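Local coordinates for cryptochrome DASH, chloroplastic/mitochondrial (Arabidopsis thaliana, PDB 2J4D), which repairs cyclobutane pyrimidine dimers in single-stranded DNA as an FAD-dependent photolyase, binds DNA without sequence preference and may act as a blue-light photoreceptor, at residues 363-366 and 370-373; 375-380 and 485-490; 392-397 and 414-419. One frame throughout, in Å; residues are numbered along the deposited sequence.

Contact 1: residues 363-366 and 370-373; sequences FESW and KTGY
Thr-371 and Lys-370 fold back onto the last turns of helix 360-367, where they meet Ser-365 and Trp-366. The one hydrogen bond between the segments is backbone to backbone. Lys-370 N donates to Ser-365 O at 2.7 Å, with an N-H...O angle of 168°. It closes the loop that follows the helix.

The remaining contacts are van der Waals. The methyl CG2 of Thr-371 sits 3.4 Å from Ser-365 O and also reaches Trp-366 CA at 3.6 Å. Ser-365 adds its CB, 3.8 Å from Lys-370 O. Its hydroxyl turns back into its own helix and bonds to Leu-362 O. The lysine chain is extended and leads away from the helix.

A third group of bonds lies on the loop side. Thr-371 OG1 accepts from Tyr-373 N at 3.2 Å, which makes an ST turn. The same hydroxyl is bonded to OD1 of Asp-377. With chi1 at 67°, OG1 lies between the backbone N and the carbonyl carbon, and CG2 is turned back to the helix. Gly-372 has a phi of 98°, where a side chain would strike the carbonyl O of Thr-371. A valine in place of Thr-371 would lack the hydroxyl and would probably leave Tyr-373 N and Asp-377 OD1 without the partner they share.

Thr-371 thus has two roles. Its methyl packs on the helix just ended. Its hydroxyl bonds Tyr-373 N and Asp-377 at the start of helix 374-386, where Tyr-373 holds the N-cap position. The chemistry is that of a compact helix-to-helix turn in the FAD-binding domain.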
loop_
_atom_site.group_PDB
_atom_site.type_symbol
_atom_site.label_atom_id
_atom_site.label_comp_id
_atom_site.label_asym_id
_atom_site.label_seq_id
_atom_site.Cartn_x
_atom_site.Cartn_y
_atom_site.Cartn_z
ATOM N N PHE A 363 -3.241 -23.352 -10.732
ATOM C CA PHE A 363 -2.853 -22.213 -9.914
ATOM C C PHE A 363 -1.342 -22.158 -9.697
ATOM O O PHE A 363 -0.714 -21.111 -9.891
ATOM C CB PHE A 363 -3.553 -22.254 -8.551
ATOM C CG PHE A 363 -3.068 -21.196 -7.604
ATOM C CD1 PHE A 363 -3.306 -19.850 -7.867
ATOM C CD2 PHE A 363 -2.298 -21.537 -6.497
ATOM C CE1 PHE A 363 -2.772 -18.855 -7.041
ATOM C CE2 PHE A 363 -1.760 -20.553 -5.666
ATOM C CZ PHE A 363 -1.996 -19.210 -5.940
ATOM N N GLU A 364 -0.748 -23.281 -9.302
ATOM C CA GLU A 364 0.683 -23.286 -9.057
ATOM C C GLU A 364 1.528 -22.892 -10.263
ATOM O O GLU A 364 2.587 -22.287 -10.097
ATOM C CB GLU A 364 1.122 -24.646 -8.517
ATOM C CG GLU A 364 0.465 -24.962 -7.181
ATOM C CD GLU A 364 1.018 -26.204 -6.519
ATOM O OE1 GLU A 364 1.566 -27.069 -7.237
ATOM O OE2 GLU A 364 0.890 -26.317 -5.278
ATOM N N SER A 365 1.066 -23.214 -11.471
ATOM C CA SER A 365 1.825 -22.867 -12.675
ATOM C C SER A 365 1.854 -21.348 -12.863
ATOM O O SER A 365 2.843 -20.791 -13.343
ATOM C CB SER A 365 1.228 -23.548 -13.919
ATOM O OG SER A 365 -0.063 -23.050 -14.234
ATOM N N TRP A 366 0.758 -20.694 -12.484
ATOM C CA TRP A 366 0.628 -19.240 -12.561
ATOM C C TRP A 366 1.537 -18.651 -11.480
ATOM O O TRP A 366 2.379 -17.794 -11.744
ATOM C CB TRP A 366 -0.826 -18.850 -12.274
ATOM C CG TRP A 366 -1.153 -17.377 -12.315
ATOM C CD1 TRP A 366 -1.354 -16.601 -13.434
ATOM C CD2 TRP A 366 -1.405 -16.522 -11.188
ATOM N NE1 TRP A 366 -1.725 -15.326 -13.067
ATOM C CE2 TRP A 366 -1.763 -15.248 -11.697
ATOM C CE3 TRP A 366 -1.366 -16.709 -9.797
ATOM C CZ2 TRP A 366 -2.081 -14.168 -10.863
ATOM C CZ3 TRP A 366 -1.685 -15.629 -8.965
ATOM C CH2 TRP A 366 -2.039 -14.377 -9.505
ATOM N N LYS A 370 5.307 -20.621 -14.531
ATOM C CA LYS A 370 5.547 -21.744 -15.439
ATOM C C LYS A 370 4.314 -21.983 -16.301
ATOM O O LYS A 370 3.916 -23.130 -16.541
ATOM C CB LYS A 370 5.869 -23.014 -14.649
ATOM C CG LYS A 370 7.171 -22.942 -13.878
ATOM C CD LYS A 370 7.244 -24.062 -12.862
ATOM C CE LYS A 370 8.423 -23.885 -11.915
ATOM N NZ LYS A 370 8.294 -24.757 -10.702
ATOM N N THR A 371 3.698 -20.900 -16.758
ATOM C CA THR A 371 2.514 -21.012 -17.598
ATOM C C THR A 371 2.903 -21.262 -19.054
ATOM O O THR A 371 2.112 -21.794 -19.836
ATOM C CB THR A 371 1.664 -19.734 -17.545
ATOM O OG1 THR A 371 2.386 -18.659 -18.157
ATOM C CG2 THR A 371 1.340 -19.370 -16.085
ATOM N N GLY A 372 4.121 -20.869 -19.413
ATOM C CA GLY A 372 4.578 -21.056 -20.778
ATOM C C GLY A 372 4.421 -19.795 -21.605
ATOM O O GLY A 372 4.809 -19.750 -22.765
ATOM N N TYR A 373 3.832 -18.765 -21.010
ATOM C CA TYR A 373 3.650 -17.495 -21.705
ATOM C C TYR A 373 4.574 -16.501 -21.032
ATOM O O TYR A 373 4.345 -16.108 -19.888
ATOM C CB TYR A 373 2.198 -17.048 -21.590
ATOM C CG TYR A 373 1.259 -17.978 -22.308
ATOM C CD1 TYR A 373 1.095 -17.897 -23.686
ATOM C CD2 TYR A 373 0.551 -18.956 -21.616
ATOM C CE1 TYR A 373 0.247 -18.764 -24.361
ATOM C CE2 TYR A 373 -0.299 -19.832 -22.283
ATOM C CZ TYR A 373 -0.446 -19.727 -23.655
ATOM O OH TYR A 373 -1.298 -20.576 -24.324
#

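Contact 2: residues 375-380 and 485-490; sequences LIDANM and LMYMDT
Asp-377 overlaps the hydroxyl end of Tyr-487 and makes nearly the whole contact with it. Tyr-487 OH donates to Asp-377 OD2 over a short 2.5 Å. The hydroxyl meets this oxygen on its anti side, 19° out of the carboxylate plane. On the tyrosine, OD2 lies at the ring edge, in plane, and is 3.3 Å from CE2. The two flat groups are turned 40° against each other. Tyr-487 OH also comes within 3.1 Å of Asp-377 CB, so the hydroxyl oxygen lies close to the aspartate stem as well as its end.

Tyr-487 holds CG anti to its backbone N (chi1 -169°), which sends the ring out from the tail toward helix 374-386. The next residue folds over this ring. Met-488 CE stands 3.4 Å above one face, offset toward the rim. Met-488 SD passes Asp-377 OD2 at a looser 4.2 Å.

Asp-377 OD2 has a second donor, the backbone N of Gly-372, and OD1 is bonded to Thr-371 OG1. Both oxygens are therefore satisfied in a buried place. The nearby N-terminal end of the helix would probably help to stabilise a negative charge there. Within the same helix, Asn-379 ND2 donates to Leu-375 O at 2.9 Å, beside a weak backbone bond to that oxygen.

The contact ties the C-terminal tail to a helix more than a hundred residues earlier. Leu-468 and Pro-482 also touch Tyr-487. Around helix 374-386, Ala-378 packs on helix 462-467, Leu-375 on helix 450-457 and Ile-376 on helix 391-404. The setting is all helix and loop, within the FAD-binding domain.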
loop_
_atom_site.group_PDB
_atom_site.type_symbol
_atom_site.label_atom_id
_atom_site.label_comp_id
_atom_site.label_asym_id
_atom_site.label_seq_id
_atom_site.Cartn_x
_atom_site.Cartn_y
_atom_site.Cartn_z
ATOM N N LEU A 375 5.079 -13.242 -21.155
ATOM C CA LEU A 375 4.487 -12.044 -20.564
ATOM C C LEU A 375 3.940 -12.331 -19.167
ATOM O O LEU A 375 4.168 -11.561 -18.230
ATOM C CB LEU A 375 3.374 -11.499 -21.459
ATOM C CG LEU A 375 2.798 -10.151 -21.012
ATOM C CD1 LEU A 375 3.921 -9.145 -20.812
ATOM C CD2 LEU A 375 1.802 -9.651 -22.048
ATOM N N ILE A 376 3.227 -13.445 -19.031
ATOM C CA ILE A 376 2.658 -13.832 -17.740
ATOM C C ILE A 376 3.752 -14.213 -16.751
ATOM O O ILE A 376 3.843 -13.646 -15.659
ATOM C CB ILE A 376 1.709 -15.048 -17.866
ATOM C CG1 ILE A 376 0.589 -14.754 -18.873
ATOM C CG2 ILE A 376 1.128 -15.403 -16.486
ATOM C CD1 ILE A 376 -0.223 -13.493 -18.575
ATOM N N ASP A 377 4.596 -15.162 -17.149
ATOM C CA ASP A 377 5.661 -15.658 -16.281
ATOM C C ASP A 377 6.624 -14.604 -15.767
ATOM O O ASP A 377 6.998 -14.627 -14.593
ATOM C CB ASP A 377 6.450 -16.781 -16.980
ATOM C CG ASP A 377 5.579 -17.985 -17.312
ATOM O OD1 ASP A 377 4.565 -18.193 -16.605
ATOM O OD2 ASP A 377 5.908 -18.728 -18.267
ATOM N N ALA A 378 7.028 -13.685 -16.637
ATOM C CA ALA A 378 7.945 -12.626 -16.238
ATOM C C ALA A 378 7.309 -11.791 -15.124
ATOM O O ALA A 378 7.962 -11.442 -14.145
ATOM C CB ALA A 378 8.282 -11.738 -17.442
ATOM N N ASN A 379 6.033 -11.464 -15.285
ATOM C CA ASN A 379 5.343 -10.674 -14.273
ATOM C C ASN A 379 5.224 -11.424 -12.950
ATOM O O ASN A 379 5.479 -10.857 -11.888
ATOM C CB ASN A 379 3.960 -10.254 -14.789
ATOM C CG ASN A 379 3.997 -8.930 -15.540
ATOM O OD1 ASN A 379 4.153 -7.866 -14.937
ATOM N ND2 ASN A 379 3.868 -8.990 -16.866
ATOM N N MET A 380 4.869 -12.705 -13.007
ATOM C CA MET A 380 4.727 -13.478 -11.776
ATOM C C MET A 380 6.077 -13.672 -11.093
ATOM O O MET A 380 6.160 -13.746 -9.865
ATOM C CB MET A 380 4.073 -14.833 -12.066
ATOM C CG MET A 380 2.669 -14.719 -12.662
ATOM S SD MET A 380 1.575 -13.614 -11.719
ATOM C CE MET A 380 1.454 -14.544 -10.158
ATOM N N LEU A 485 10.469 -25.703 -26.708
ATOM C CA LEU A 485 11.824 -26.175 -26.403
ATOM C C LEU A 485 12.738 -25.081 -25.892
ATOM O O LEU A 485 13.486 -25.288 -24.933
ATOM C CB LEU A 485 12.482 -26.814 -27.633
ATOM C CG LEU A 485 11.930 -28.148 -28.116
ATOM C CD1 LEU A 485 12.788 -28.648 -29.271
ATOM C CD2 LEU A 485 11.925 -29.158 -26.976
ATOM N N MET A 486 12.708 -23.922 -26.540
ATOM C CA MET A 486 13.550 -22.830 -26.089
ATOM C C MET A 486 12.973 -22.199 -24.828
ATOM O O MET A 486 13.682 -21.511 -24.088
ATOM C CB MET A 486 13.727 -21.800 -27.199
ATOM C CG MET A 486 14.613 -22.335 -28.310
ATOM S SD MET A 486 14.955 -21.159 -29.599
ATOM C CE MET A 486 13.337 -21.060 -30.374
ATOM N N TYR A 487 11.684 -22.430 -24.586
ATOM C CA TYR A 487 11.064 -21.913 -23.368
ATOM C C TYR A 487 10.490 -23.074 -22.576
ATOM O O TYR A 487 11.218 -23.721 -21.824
ATOM C CB TYR A 487 9.964 -20.882 -23.659
ATOM C CG TYR A 487 9.522 -20.166 -22.397
ATOM C CD1 TYR A 487 10.467 -19.730 -21.463
ATOM C CD2 TYR A 487 8.170 -19.978 -22.100
ATOM C CE1 TYR A 487 10.077 -19.133 -20.263
ATOM C CE2 TYR A 487 7.768 -19.379 -20.897
ATOM C CZ TYR A 487 8.728 -18.963 -19.985
ATOM O OH TYR A 487 8.356 -18.393 -18.782
ATOM N N MET A 488 9.201 -23.351 -22.747
ATOM C CA MET A 488 8.563 -24.450 -22.035
ATOM C C MET A 488 7.155 -24.670 -22.566
ATOM O O MET A 488 6.663 -23.886 -23.378
ATOM C CB MET A 488 8.499 -24.144 -20.534
ATOM C CG MET A 488 7.600 -22.956 -20.175
ATOM S SD MET A 488 7.564 -22.616 -18.392
ATOM C CE MET A 488 9.164 -21.879 -18.163
ATOM N N ASP A 489 6.506 -25.738 -22.114
ATOM C CA ASP A 489 5.147 -26.027 -22.555
ATOM C C ASP A 489 4.207 -24.985 -21.981
ATOM O O ASP A 489 4.502 -24.365 -20.953
ATOM C CB ASP A 489 4.675 -27.406 -22.071
ATOM C CG ASP A 489 5.349 -28.558 -22.796
ATOM O OD1 ASP A 489 5.336 -28.582 -24.048
ATOM O OD2 ASP A 489 5.882 -29.451 -22.104
ATOM N N THR A 490 3.075 -24.798 -22.649
ATOM C CA THR A 490 2.064 -23.859 -22.189
ATOM C C THR A 490 1.056 -24.686 -21.405
ATOM O O THR A 490 0.681 -25.783 -21.834
ATOM C CB THR A 490 1.368 -23.178 -23.367
ATOM O OG1 THR A 490 0.933 -24.172 -24.298
ATOM C CG2 THR A 490 2.316 -22.213 -24.057
#

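Contact 3: residues 392-397 and 414-419. With FAD (flavin-adenine dinucleotide), chain C.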
loop_
_atom_site.group_PDB
_atom_site.type_symbol
_atom_site.label_atom_id
_atom_site.label_comp_id
_atom_site.label_asym_id
_atom_site.label_seq_id
_atom_site.Cartn_x
_atom_site.Cartn_y
_atom_site.Cartn_z
ATOM N N ARG A 392 0.234 -2.408 -15.351
ATOM C CA ARG A 392 -0.092 -3.086 -16.607
ATOM C C ARG A 392 0.019 -4.603 -16.408
ATOM O O ARG A 392 -0.856 -5.360 -16.815
ATOM C CB ARG A 392 0.865 -2.608 -17.709
ATOM C CG ARG A 392 0.777 -3.353 -19.039
ATOM C CD ARG A 392 -0.624 -3.329 -19.625
ATOM N NE ARG A 392 -1.232 -2.003 -19.532
ATOM C CZ ARG A 392 -2.438 -1.703 -20.007
ATOM N NH1 ARG A 392 -3.159 -2.635 -20.615
ATOM N NH2 ARG A 392 -2.932 -0.476 -19.859
ATOM N N GLY A 393 1.092 -5.040 -15.757
ATOM C CA GLY A 393 1.274 -6.460 -15.516
ATOM C C GLY A 393 0.179 -7.064 -14.654
ATOM O O GLY A 393 -0.309 -8.165 -14.938
ATOM N N ARG A 394 -0.217 -6.349 -13.602
ATOM C CA ARG A 394 -1.259 -6.845 -12.711
ATOM C C ARG A 394 -2.578 -7.037 -13.451
ATOM O O ARG A 394 -3.293 -8.009 -13.216
ATOM C CB ARG A 394 -1.472 -5.879 -11.538
ATOM C CG ARG A 394 -0.239 -5.651 -10.696
ATOM C CD ARG A 394 -0.537 -4.798 -9.444
ATOM N NE ARG A 394 0.671 -4.119 -8.979
ATOM C CZ ARG A 394 0.861 -3.660 -7.747
ATOM N NH1 ARG A 394 -0.084 -3.809 -6.824
ATOM N NH2 ARG A 394 1.996 -3.032 -7.443
ATOM N N GLN A 395 -2.920 -6.099 -14.330
ATOM C CA GLN A 395 -4.160 -6.230 -15.080
ATOM C C GLN A 395 -4.089 -7.459 -15.998
ATOM O O GLN A 395 -5.056 -8.211 -16.129
ATOM C CB GLN A 395 -4.409 -4.980 -15.928
ATOM C CG GLN A 395 -4.552 -3.692 -15.129
ATOM C CD GLN A 395 -4.937 -2.527 -16.012
ATOM O OE1 GLN A 395 -6.071 -2.439 -16.477
ATOM N NE2 GLN A 395 -3.989 -1.637 -16.266
ATOM N N ILE A 396 -2.940 -7.647 -16.634
ATOM C CA ILE A 396 -2.748 -8.772 -17.541
ATOM C C ILE A 396 -2.791 -10.129 -16.833
ATOM O O ILE A 396 -3.562 -11.011 -17.229
ATOM C CB ILE A 396 -1.412 -8.629 -18.309
ATOM C CG1 ILE A 396 -1.445 -7.363 -19.169
ATOM C CG2 ILE A 396 -1.179 -9.848 -19.191
ATOM C CD1 ILE A 396 -0.120 -7.009 -19.800
ATOM N N VAL A 397 -1.991 -10.304 -15.779
ATOM C CA VAL A 397 -1.982 -11.590 -15.082
ATOM C C VAL A 397 -3.331 -11.902 -14.450
ATOM O O VAL A 397 -3.694 -13.070 -14.295
ATOM C CB VAL A 397 -0.858 -11.686 -14.006
ATOM C CG1 VAL A 397 0.489 -11.506 -14.669
ATOM C CG2 VAL A 397 -1.058 -10.648 -12.892
ATOM N N GLU A 414 -5.526 -13.542 -3.280
ATOM C CA GLU A 414 -4.841 -13.922 -2.046
ATOM C C GLU A 414 -3.343 -14.070 -2.252
ATOM O O GLU A 414 -2.553 -13.814 -1.330
ATOM C CB GLU A 414 -5.440 -15.210 -1.448
ATOM C CG GLU A 414 -6.767 -14.947 -0.712
ATOM C CD GLU A 414 -7.270 -16.114 0.129
ATOM O OE1 GLU A 414 -6.533 -17.101 0.327
ATOM O OE2 GLU A 414 -8.418 -16.022 0.611
ATOM N N TRP A 415 -2.940 -14.481 -3.453
ATOM C CA TRP A 415 -1.516 -14.612 -3.736
ATOM C C TRP A 415 -0.905 -13.211 -3.800
ATOM O O TRP A 415 0.221 -12.995 -3.346
ATOM C CB TRP A 415 -1.267 -15.358 -5.051
ATOM C CG TRP A 415 0.210 -15.562 -5.294
ATOM C CD1 TRP A 415 0.941 -15.091 -6.347
ATOM C CD2 TRP A 415 1.135 -16.247 -4.436
ATOM N NE1 TRP A 415 2.268 -15.440 -6.198
ATOM C CE2 TRP A 415 2.414 -16.148 -5.035
ATOM C CE3 TRP A 415 1.009 -16.929 -3.220
ATOM C CZ2 TRP A 415 3.560 -16.708 -4.459
ATOM C CZ3 TRP A 415 2.153 -17.487 -2.644
ATOM C CH2 TRP A 415 3.410 -17.372 -3.268
ATOM N N PHE A 416 -1.651 -12.256 -4.355
ATOM C CA PHE A 416 -1.176 -10.876 -4.416
ATOM C C PHE A 416 -1.106 -10.380 -2.960
ATOM O O PHE A 416 -0.174 -9.675 -2.569
ATOM C CB PHE A 416 -2.144 -10.003 -5.226
ATOM C CG PHE A 416 -1.788 -9.867 -6.688
ATOM C CD1 PHE A 416 -1.235 -10.932 -7.400
ATOM C CD2 PHE A 416 -2.060 -8.677 -7.368
ATOM C CE1 PHE A 416 -0.960 -10.815 -8.768
ATOM C CE2 PHE A 416 -1.793 -8.547 -8.734
ATOM C CZ PHE A 416 -1.240 -9.623 -9.438
ATOM N N GLU A 417 -2.078 -10.785 -2.148
ATOM C CA GLU A 417 -2.090 -10.380 -0.743
ATOM C C GLU A 417 -0.828 -10.874 -0.026
ATOM O O GLU A 417 -0.245 -10.172 0.804
ATOM C CB GLU A 417 -3.337 -10.908 -0.028
ATOM C CG GLU A 417 -3.283 -10.664 1.494
ATOM C CD GLU A 417 -4.617 -10.843 2.196
ATOM O OE1 GLU A 417 -5.586 -11.328 1.564
ATOM O OE2 GLU A 417 -4.690 -10.496 3.394
ATOM N N THR A 418 -0.394 -12.081 -0.354
ATOM C CA THR A 418 0.808 -12.610 0.263
ATOM C C THR A 418 2.060 -11.857 -0.182
ATOM O O THR A 418 2.894 -11.468 0.641
ATOM C CB THR A 418 1.030 -14.096 -0.110
ATOM O OG1 THR A 418 -0.026 -14.898 0.430
ATOM C CG2 THR A 418 2.355 -14.581 0.439
ATOM N N CYS A 419 2.173 -11.645 -1.491
ATOM C CA CYS A 419 3.367 -11.050 -2.092
ATOM C C CYS A 419 3.606 -9.551 -2.191
ATOM O O CYS A 419 4.752 -9.114 -2.071
ATOM C CB CYS A 419 3.556 -11.618 -3.505
ATOM S SG CYS A 419 3.682 -13.412 -3.618
HETATM P PA FAD C . 1.466 4.943 -10.285
HETATM O O1A FAD C . 2.681 5.752 -10.060
HETATM O O2A FAD C . 0.977 4.712 -11.664
HETATM O O5B FAD C . 0.236 5.558 -9.450
HETATM C C5B FAD C . 0.473 6.443 -8.333
HETATM C C4B FAD C . -0.372 5.956 -7.150
HETATM O O4B FAD C . -1.743 5.956 -7.544
HETATM C C3B FAD C . -0.081 4.531 -6.691
HETATM O O3B FAD C . 1.065 4.447 -5.861
HETATM C C2B FAD C . -1.374 4.175 -6.025
HETATM O O2B FAD C . -1.466 4.537 -4.665
HETATM C C1B FAD C . -2.425 4.857 -6.918
HETATM N N9A FAD C . -3.008 4.004 -7.974
HETATM C C8A FAD C . -2.633 3.924 -9.301
HETATM N N7A FAD C . -3.369 3.061 -9.988
HETATM C C5A FAD C . -4.269 2.560 -9.072
HETATM C C6A FAD C . -5.305 1.603 -9.188
HETATM N N6A FAD C . -5.634 0.983 -10.313
HETATM N N1A FAD C . -6.031 1.314 -8.044
HETATM C C2A FAD C . -5.725 1.933 -6.856
HETATM N N3A FAD C . -4.748 2.854 -6.678
HETATM C C4A FAD C . -4.041 3.123 -7.810
HETATM N N1 FAD C . -2.428 -0.956 -5.594
HETATM C C2 FAD C . -2.138 -0.906 -4.246
HETATM O O2 FAD C . -1.789 0.133 -3.716
HETATM N N3 FAD C . -2.256 -2.087 -3.496
HETATM C C4 FAD C . -2.646 -3.313 -4.029
HETATM O O4 FAD C . -2.728 -4.326 -3.311
HETATM C C4X FAD C . -2.940 -3.357 -5.414
HETATM N N5 FAD C . -3.338 -4.550 -6.038
HETATM C C5X FAD C . -3.736 -4.560 -7.376
HETATM C C6 FAD C . -4.249 -5.725 -7.961
HETATM C C7 FAD C . -4.659 -5.771 -9.313
HETATM C C7M FAD C . -5.205 -7.058 -9.882
HETATM C C8 FAD C . -4.540 -4.573 -10.106
HETATM C C8M FAD C . -4.954 -4.526 -11.569
HETATM C C9 FAD C . -4.027 -3.395 -9.529
HETATM C C9A FAD C . -3.617 -3.358 -8.163
HETATM N N10 FAD C . -3.091 -2.180 -7.553
HETATM C C10 FAD C . -2.817 -2.152 -6.167
HETATM C "C1'" FAD C . -3.196 -0.861 -8.256
HETATM C "C2'" FAD C . -1.983 -0.426 -9.104
HETATM O "O2'" FAD C . -1.617 -1.472 -9.986
HETATM C "C3'" FAD C . -0.808 -0.085 -8.191
HETATM O "O3'" FAD C . -1.183 0.928 -7.237
HETATM C "C4'" FAD C . 0.432 0.463 -8.919
HETATM O "O4'" FAD C . 0.943 -0.511 -9.832
HETATM C "C5'" FAD C . 1.497 0.816 -7.889
HETATM O "O5'" FAD C . 2.650 1.350 -8.542
HETATM P P FAD C . 2.959 2.883 -8.749
HETATM O O1P FAD C . 3.034 3.449 -7.392
HETATM O O2P FAD C . 4.204 3.018 -9.553
HETATM O O3P FAD C . 1.813 3.495 -9.663
#
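Phe-416 wedges its ring between Val-397, Arg-394 and the flavin of FAD, and this is the tight part of the contact. Its CZ meets Val-397 CG2 at 3.6 Å, with the methyl at the ring edge. Phe-416 CE2 lies 3.8 Å from Arg-394 CG. On the flavin side, Phe-416 CD2 approaches FAD C6 at 3.7 Å, again at the edge. Trp-366 and Asn-428 also touch the phenylalanine. The next residue, Glu-417, is buried and bonds the folate antenna and Lys-89.

Arg-394 sets CG beside its backbone N (chi1 -59°), and from there the extended chain crosses one face of the isoalloxazine. Its CB packs on the dimethylbenzene end, 3.6 Å from FAD C8. Its NH1 reaches 3.2 Å from FAD C4X, and FAD N5 lies at the guanidinium edge, in plane. FAD C3' of the ribityl chain stands over the centre of one guanidinium face. The guanidinium and phenylalanine planes are 82° apart. NE is bonded to Met-389 O and NH2 forms a salt bridge with Asp-422, which fixes the group in place.

The outer side is looser. Gln-395 is partly exposed and gives the flavin only its CG, 3.7 Å from FAD C8M. Arg-392, also partly exposed, bonds Gln-453 and probably belongs to an ATP site.

No hydrogen bond joins the two segments. They meet through apolar contacts, while the polar end of Arg-394 is turned to FAD and Asp-422. A guanidinium with NH1 over C4X and its edge turned to N5 would probably favour negative charge on the flavin, tempered by Asp-422.

All three contacts lie in the helical FAD-binding domain. Contact 3 touches the cofactor, its centre about 13 Å from the centre of the chain, against about 26 and 28 Å for those of contacts 1 and 2. Contact 1 is partly buried and contact 2 buried, despite their outer position. These two share Asp-377, which receives bonds from both the 370-373 loop and the tail. Helix 360-367 links contact 1 to contact 3, since Trp-366 NE1 is hydrogen-bonded to Val-397 O at 3.2 Å. Helix 374-386 also packs on Val-397. Contact 2 rests on a single carboxylate-phenol bond, contact 1 on one backbone bond plus methyl packing, and contact 3 on apolar packing and cofactor contacts.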